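PDB 6D1P: glycosyl hydrolases family 2, sugar binding domain protein from Bacteroides uniformis str. 3978 T3 ii, which probably hydrolyses O-glycosidic bonds as a family 2 glycoside hydrolase, a beta-glucuronidase of a human gut bacterium. Local coordinates for residues A[513-525]-A[547-560]. Sequence-based numbering, arbitrary orientation.
Sequences WGGDSHAGRHMEV and DWSESYIIRLFDWH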
loop_
_atom_site.group_PDB
_atom_site.type_symbol
_atom_site.label_atom_id
_atom_site.label_comp_id
_atom_site.label_asym_id
_atom_site.label_seq_id
_atom_site.Cartn_x
_atom_site.Cartn_y
_atom_site.Cartn_z
ATOM N N TRP A 513 -0.977 -26.689 22.583
ATOM C CA TRP A 513 -1.662 -27.867 22.070
ATOM C C TRP A 513 -3.081 -27.448 21.730
ATOM O O TRP A 513 -3.564 -26.411 22.189
ATOM C CB TRP A 513 -1.687 -29.020 23.080
ATOM C CG TRP A 513 -2.401 -28.691 24.345
ATOM C CD1 TRP A 513 -1.876 -28.081 25.447
ATOM C CD2 TRP A 513 -3.774 -28.962 24.652
ATOM N NE1 TRP A 513 -2.840 -27.949 26.424
ATOM C CE2 TRP A 513 -4.010 -28.496 25.962
ATOM C CE3 TRP A 513 -4.825 -29.568 23.951
ATOM C CZ2 TRP A 513 -5.247 -28.622 26.583
ATOM C CZ3 TRP A 513 -6.052 -29.679 24.566
ATOM C CH2 TRP A 513 -6.257 -29.208 25.867
ATOM N N GLY A 514 -3.753 -28.285 20.951
ATOM C CA GLY A 514 -5.105 -28.005 20.506
ATOM C C GLY A 514 -5.228 -28.233 19.013
ATOM O O GLY A 514 -4.771 -29.268 18.509
ATOM N N GLY A 515 -5.787 -27.266 18.291
ATOM C CA GLY A 515 -5.900 -27.373 16.851
ATOM C C GLY A 515 -6.943 -26.424 16.303
ATOM O O GLY A 515 -7.690 -25.777 17.046
ATOM N N ASP A 516 -6.968 -26.335 14.968
ATOM C CA ASP A 516 -7.834 -25.389 14.281
ATOM C C ASP A 516 -9.258 -25.917 14.193
ATOM O O ASP A 516 -9.492 -27.119 14.019
ATOM C CB ASP A 516 -7.328 -25.102 12.856
ATOM C CG ASP A 516 -5.988 -24.355 12.834
ATOM O OD1 ASP A 516 -5.991 -23.112 12.712
ATOM O OD2 ASP A 516 -4.919 -25.007 12.949
ATOM N N SER A 517 -10.216 -24.998 14.280
ATOM C CA SER A 517 -11.580 -25.330 13.912
ATOM C C SER A 517 -12.219 -24.117 13.246
ATOM O O SER A 517 -12.158 -23.003 13.766
ATOM C CB SER A 517 -12.408 -25.800 15.122
ATOM O OG SER A 517 -12.465 -24.831 16.144
ATOM N N HIS A 518 -12.806 -24.357 12.092
ATOM C CA HIS A 518 -13.583 -23.392 11.327
ATOM C C HIS A 518 -14.906 -23.218 12.053
ATOM O O HIS A 518 -15.758 -24.110 12.015
ATOM C CB HIS A 518 -13.779 -23.942 9.919
ATOM C CG HIS A 518 -14.242 -22.949 8.904
ATOM N ND1 HIS A 518 -13.841 -21.631 8.904
ATOM C CD2 HIS A 518 -15.002 -23.112 7.792
ATOM C CE1 HIS A 518 -14.369 -21.016 7.859
ATOM N NE2 HIS A 518 -15.077 -21.893 7.170
ATOM N N ALA A 519 -15.061 -22.099 12.762
ATOM C CA ALA A 519 -16.305 -21.832 13.472
ATOM C C ALA A 519 -17.508 -22.099 12.573
ATOM O O ALA A 519 -17.553 -21.665 11.410
ATOM C CB ALA A 519 -16.326 -20.389 13.975
ATOM N N GLY A 520 -18.448 -22.888 13.102
ATOM C CA GLY A 520 -19.681 -23.232 12.417
ATOM C C GLY A 520 -19.611 -24.414 11.476
ATOM O O GLY A 520 -20.625 -24.741 10.850
ATOM N N ARG A 521 -18.452 -25.053 11.326
ATOM C CA ARG A 521 -18.357 -26.305 10.578
ATOM C C ARG A 521 -18.442 -27.483 11.556
ATOM O O ARG A 521 -17.783 -27.465 12.599
ATOM C CB ARG A 521 -17.057 -26.354 9.774
ATOM C CG ARG A 521 -16.788 -27.687 9.108
ATOM C CD ARG A 521 -15.433 -27.662 8.423
ATOM N NE ARG A 521 -15.481 -26.874 7.193
ATOM C CZ ARG A 521 -14.399 -26.423 6.555
ATOM N NH1 ARG A 521 -13.183 -26.673 7.039
ATOM N NH2 ARG A 521 -14.528 -25.706 5.438
ATOM N N HIS A 522 -19.258 -28.493 11.222
ATOM C CA HIS A 522 -19.429 -29.680 12.061
ATOM C C HIS A 522 -19.406 -30.929 11.184
ATOM O O HIS A 522 -19.291 -30.857 9.955
ATOM C CB HIS A 522 -20.723 -29.604 12.884
ATOM C CG HIS A 522 -20.894 -28.303 13.592
ATOM N ND1 HIS A 522 -20.362 -28.060 14.839
ATOM C CD2 HIS A 522 -21.482 -27.146 13.198
ATOM C CE1 HIS A 522 -20.642 -26.819 15.198
ATOM N NE2 HIS A 522 -21.325 -26.244 14.223
ATOM N N MET A 523 -19.531 -32.089 11.829
ATOM C CA MET A 523 -19.442 -33.360 11.119
ATOM C C MET A 523 -20.066 -34.465 11.968
ATOM O O MET A 523 -19.740 -34.595 13.154
ATOM C CB MET A 523 -17.977 -33.678 10.790
ATOM C CG MET A 523 -17.739 -35.057 10.213
ATOM S SD MET A 523 -18.742 -35.412 8.766
ATOM C CE MET A 523 -18.366 -34.021 7.694
ATOM N N GLU A 524 -20.972 -35.243 11.364
ATOM C CA GLU A 524 -21.596 -36.363 12.067
ATOM C C GLU A 524 -20.569 -37.453 12.345
ATOM O O GLU A 524 -19.716 -37.751 11.499
ATOM C CB GLU A 524 -22.744 -36.954 11.243
ATOM C CG GLU A 524 -23.973 -36.062 11.080
ATOM C CD GLU A 524 -24.806 -35.934 12.349
ATOM O OE1 GLU A 524 -24.553 -36.665 13.342
ATOM O OE2 GLU A 524 -25.716 -35.077 12.357
ATOM N N VAL A 525 -20.657 -38.051 13.539
ATOM C CA VAL A 525 -19.807 -39.187 13.877
ATOM C C VAL A 525 -20.216 -40.393 13.038
ATOM O O VAL A 525 -21.393 -40.572 12.698
ATOM C CB VAL A 525 -19.878 -39.504 15.383
ATOM C CG1 VAL A 525 -21.298 -39.873 15.797
ATOM C CG2 VAL A 525 -18.911 -40.629 15.732
ATOM N N ASP A 547 -10.838 -32.463 8.830
ATOM C CA ASP A 547 -11.676 -31.516 8.108
ATOM C C ASP A 547 -11.790 -30.159 8.803
ATOM O O ASP A 547 -12.567 -29.313 8.354
ATOM C CB ASP A 547 -13.069 -32.113 7.883
ATOM C CG ASP A 547 -13.848 -32.327 9.188
ATOM O OD1 ASP A 547 -13.302 -32.044 10.284
ATOM O OD2 ASP A 547 -15.019 -32.774 9.101
ATOM N N TRP A 548 -11.052 -29.939 9.890
ATOM C CA TRP A 548 -11.041 -28.675 10.624
ATOM C C TRP A 548 -12.419 -28.311 11.201
ATOM O O TRP A 548 -12.689 -27.138 11.499
ATOM C CB TRP A 548 -10.482 -27.535 9.750
ATOM C CG TRP A 548 -8.961 -27.651 9.493
ATOM C CD1 TRP A 548 -8.245 -28.802 9.282
ATOM C CD2 TRP A 548 -8.003 -26.582 9.472
ATOM N NE1 TRP A 548 -6.906 -28.514 9.122
ATOM C CE2 TRP A 548 -6.731 -27.162 9.239
ATOM C CE3 TRP A 548 -8.099 -25.192 9.613
ATOM C CZ2 TRP A 548 -5.568 -26.397 9.138
ATOM C CZ3 TRP A 548 -6.949 -24.434 9.530
ATOM C CH2 TRP A 548 -5.693 -25.037 9.287
ATOM N N SER A 549 -13.285 -29.302 11.406
ATOM C CA SER A 549 -14.593 -29.080 12.011
ATOM C C SER A 549 -14.473 -28.812 13.515
ATOM O O SER A 549 -13.489 -29.165 14.173
ATOM C CB SER A 549 -15.482 -30.296 11.801
ATOM O OG SER A 549 -14.996 -31.349 12.628
ATOM N N GLU A 550 -15.504 -28.167 14.057
ATOM C CA GLU A 550 -15.612 -28.071 15.507
ATOM C C GLU A 550 -15.830 -29.437 16.129
ATOM O O GLU A 550 -15.396 -29.674 17.261
ATOM C CB GLU A 550 -16.742 -27.118 15.899
ATOM C CG GLU A 550 -16.466 -25.658 15.482
ATOM C CD GLU A 550 -17.321 -24.638 16.235
ATOM O OE1 GLU A 550 -17.222 -24.536 17.489
ATOM O OE2 GLU A 550 -18.102 -23.930 15.549
ATOM N N SER A 551 -16.480 -30.344 15.395
ATOM C CA SER A 551 -16.769 -31.672 15.921
ATOM C C SER A 551 -15.493 -32.393 16.305
ATOM O O SER A 551 -15.421 -33.036 17.366
ATOM C CB SER A 551 -17.539 -32.481 14.885
ATOM O OG SER A 551 -18.754 -31.832 14.571
ATOM N N TYR A 552 -14.466 -32.283 15.457
ATOM C CA TYR A 552 -13.218 -32.940 15.772
ATOM C C TYR A 552 -12.555 -32.283 16.973
ATOM O O TYR A 552 -12.185 -32.962 17.942
ATOM C CB TYR A 552 -12.282 -32.946 14.568
ATOM C CG TYR A 552 -10.954 -33.521 14.959
ATOM C CD1 TYR A 552 -10.800 -34.895 15.175
ATOM C CD2 TYR A 552 -9.863 -32.693 15.188
ATOM C CE1 TYR A 552 -9.565 -35.428 15.573
ATOM C CE2 TYR A 552 -8.633 -33.217 15.587
ATOM C CZ TYR A 552 -8.489 -34.584 15.771
ATOM O OH TYR A 552 -7.269 -35.081 16.169
ATOM N N ILE A 553 -12.427 -30.957 16.952
ATOM C CA ILE A 553 -11.604 -30.334 17.980
ATOM C C ILE A 553 -12.255 -30.455 19.350
ATOM O O ILE A 553 -11.562 -30.461 20.372
ATOM C CB ILE A 553 -11.289 -28.870 17.630
ATOM C CG1 ILE A 553 -9.935 -28.482 18.239
ATOM C CG2 ILE A 553 -12.382 -27.931 18.125
ATOM C CD1 ILE A 553 -8.754 -29.193 17.603
ATOM N N ILE A 554 -13.583 -30.548 19.400
ATOM C CA ILE A 554 -14.272 -30.672 20.681
ATOM C C ILE A 554 -13.880 -31.978 21.368
ATOM O O ILE A 554 -13.556 -32.007 22.561
ATOM C CB ILE A 554 -15.791 -30.557 20.447
ATOM C CG1 ILE A 554 -16.182 -29.073 20.421
ATOM C CG2 ILE A 554 -16.586 -31.356 21.474
ATOM C CD1 ILE A 554 -17.450 -28.796 19.685
ATOM N N ARG A 555 -13.855 -33.064 20.598
ATOM C CA ARG A 555 -13.382 -34.341 21.096
ATOM C C ARG A 555 -11.920 -34.271 21.512
ATOM O O ARG A 555 -11.528 -34.877 22.518
ATOM C CB ARG A 555 -13.586 -35.403 20.023
ATOM C CG ARG A 555 -15.053 -35.768 19.807
ATOM C CD ARG A 555 -15.212 -36.602 18.562
ATOM N NE ARG A 555 -16.520 -37.237 18.491
ATOM C CZ ARG A 555 -17.654 -36.594 18.221
ATOM N NH1 ARG A 555 -17.651 -35.280 18.004
ATOM N NH2 ARG A 555 -18.796 -37.264 18.167
ATOM N N LEU A 556 -11.093 -33.544 20.748
ATOM C CA LEU A 556 -9.672 -33.458 21.084
ATOM C C LEU A 556 -9.473 -32.711 22.387
ATOM O O LEU A 556 -8.675 -33.137 23.234
ATOM C CB LEU A 556 -8.877 -32.787 19.954
ATOM C CG LEU A 556 -7.342 -32.640 20.080
ATOM C CD1 LEU A 556 -6.705 -32.491 18.693
ATOM C CD2 LEU A 556 -6.914 -31.453 20.960
ATOM N N PHE A 557 -10.181 -31.588 22.565
ATOM C CA PHE A 557 -10.093 -30.859 23.825
ATOM C C PHE A 557 -10.622 -31.713 24.974
ATOM O O PHE A 557 -10.017 -31.780 26.051
ATOM C CB PHE A 557 -10.890 -29.555 23.749
ATOM C CG PHE A 557 -10.309 -28.509 22.830
ATOM C CD1 PHE A 557 -8.955 -28.225 22.830
ATOM C CD2 PHE A 557 -11.149 -27.779 21.986
ATOM C CE1 PHE A 557 -8.427 -27.237 21.989
ATOM C CE2 PHE A 557 -10.653 -26.797 21.148
ATOM C CZ PHE A 557 -9.286 -26.519 21.139
ATOM N N ASP A 558 -11.771 -32.356 24.755
ATOM C CA ASP A 558 -12.401 -33.216 25.753
ATOM C C ASP A 558 -11.415 -34.268 26.254
ATOM O O ASP A 558 -11.109 -34.340 27.449
ATOM C CB ASP A 558 -13.642 -33.865 25.120
ATOM C CG ASP A 558 -14.549 -34.550 26.130
ATOM O OD1 ASP A 558 -15.655 -34.943 25.723
ATOM O OD2 ASP A 558 -14.183 -34.699 27.311
ATOM N N TRP A 559 -10.856 -35.051 25.326
ATOM C CA TRP A 559 -9.869 -36.066 25.679
ATOM C C TRP A 559 -8.729 -35.490 26.521
ATOM O O TRP A 559 -8.476 -35.949 27.643
ATOM C CB TRP A 559 -9.310 -36.723 24.421
ATOM C CG TRP A 559 -8.513 -37.901 24.796
ATOM C CD1 TRP A 559 -7.195 -37.917 25.188
ATOM C CD2 TRP A 559 -8.985 -39.251 24.915
ATOM N NE1 TRP A 559 -6.814 -39.199 25.506
ATOM C CE2 TRP A 559 -7.890 -40.040 25.351
ATOM C CE3 TRP A 559 -10.223 -39.876 24.678
ATOM C CZ2 TRP A 559 -7.994 -41.430 25.551
ATOM C CZ3 TRP A 559 -10.324 -41.263 24.879
ATOM C CH2 TRP A 559 -9.218 -42.017 25.317
ATOM N N HIS A 560 -8.019 -34.487 25.987
ATOM C CA HIS A 560 -6.906 -33.899 26.730
ATOM C C HIS A 560 -7.322 -33.538 28.145
ATOM O O HIS A 560 -6.610 -33.846 29.111
ATOM C CB HIS A 560 -6.376 -32.647 26.022
ATOM C CG HIS A 560 -5.430 -32.924 24.896
ATOM N ND1 HIS A 560 -5.849 -33.350 23.655
ATOM C CD2 HIS A 560 -4.085 -32.801 24.816
ATOM C CE1 HIS A 560 -4.801 -33.492 22.861
ATOM N NE2 HIS A 560 -3.717 -33.168 23.544
HETATM O O HOH W 1 -10.718 -29.823 13.914
HETATM O O HOH W 2 -14.511 -25.098 18.355
HETATM O O HOH W 3 -16.819 -31.064 8.785
HETATM O O HOH W 4 -19.741 -34.406 16.247
#
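Glu-550 grips segment 513-525 with both its backbone and its side chain. Glu-550 OE2 accepts from Gly-520 N at 2.7 Å, on the anti side of the carboxylate and almost straight at 177°. Glu-550 N donates to Arg-521 O at 2.8 Å. Gly-520 N and Arg-521 O both belong to the type II turn 518-521, which sits against the first turn of helix 550-564. His-518 N donates to Trp-548 O at 2.8 Å. Ser-551 OG accepts from Met-523 N at 2.9 Å; this hydroxyl also bonds Tyr-626, as does His-522 ND1. His-518 CD2 lies over the centre of one face of the Arg-521 guanidinium. Arg-521 NH1 makes a weak bond to Asp-547 O; the stronger polar partner of this side chain is Ala-777. Ser-549 OG caps the helix by accepting from Tyr-552 N, and OD1 of Asp-547 takes both OG and N of Ser-549 from one face, the N bond closing an Asx turn. Waters join Asp-516 O to Ser-549 O and Ser-517 OG to Glu-550 OE1.

Outward, CB of Asp-516 lies over the Trp-548 ring, 3.6 Å from the six-membered centroid, a CH-pi contact. The Asp-516 carboxylate runs nearly parallel to that ring and pairs with Lys-597. Ile-553 CD1 rests on Gly-515 CA at 3.5 Å, where a CB would clash. Trp-513 CG sits between its backbone N and carbonyl carbon (chi1 61°), which turns the indole against His-560 in an offset stack, planes 11° apart. His-560 ND1 donates to Leu-556 O at 2.9 Å, in the ring plane, which fixes the imidazole's turn. With an alanine here, the Trp-513 indole would probably lose the ring stacked on one face, and Leu-556 O the ND1 donor. The edge of Phe-557 meets Trp-513 CZ3.

In the TIM barrel domain, directional bonds thus fix the loop after strand 510-511 to the start of helix 550-564, and an aromatic cluster joins them farther along.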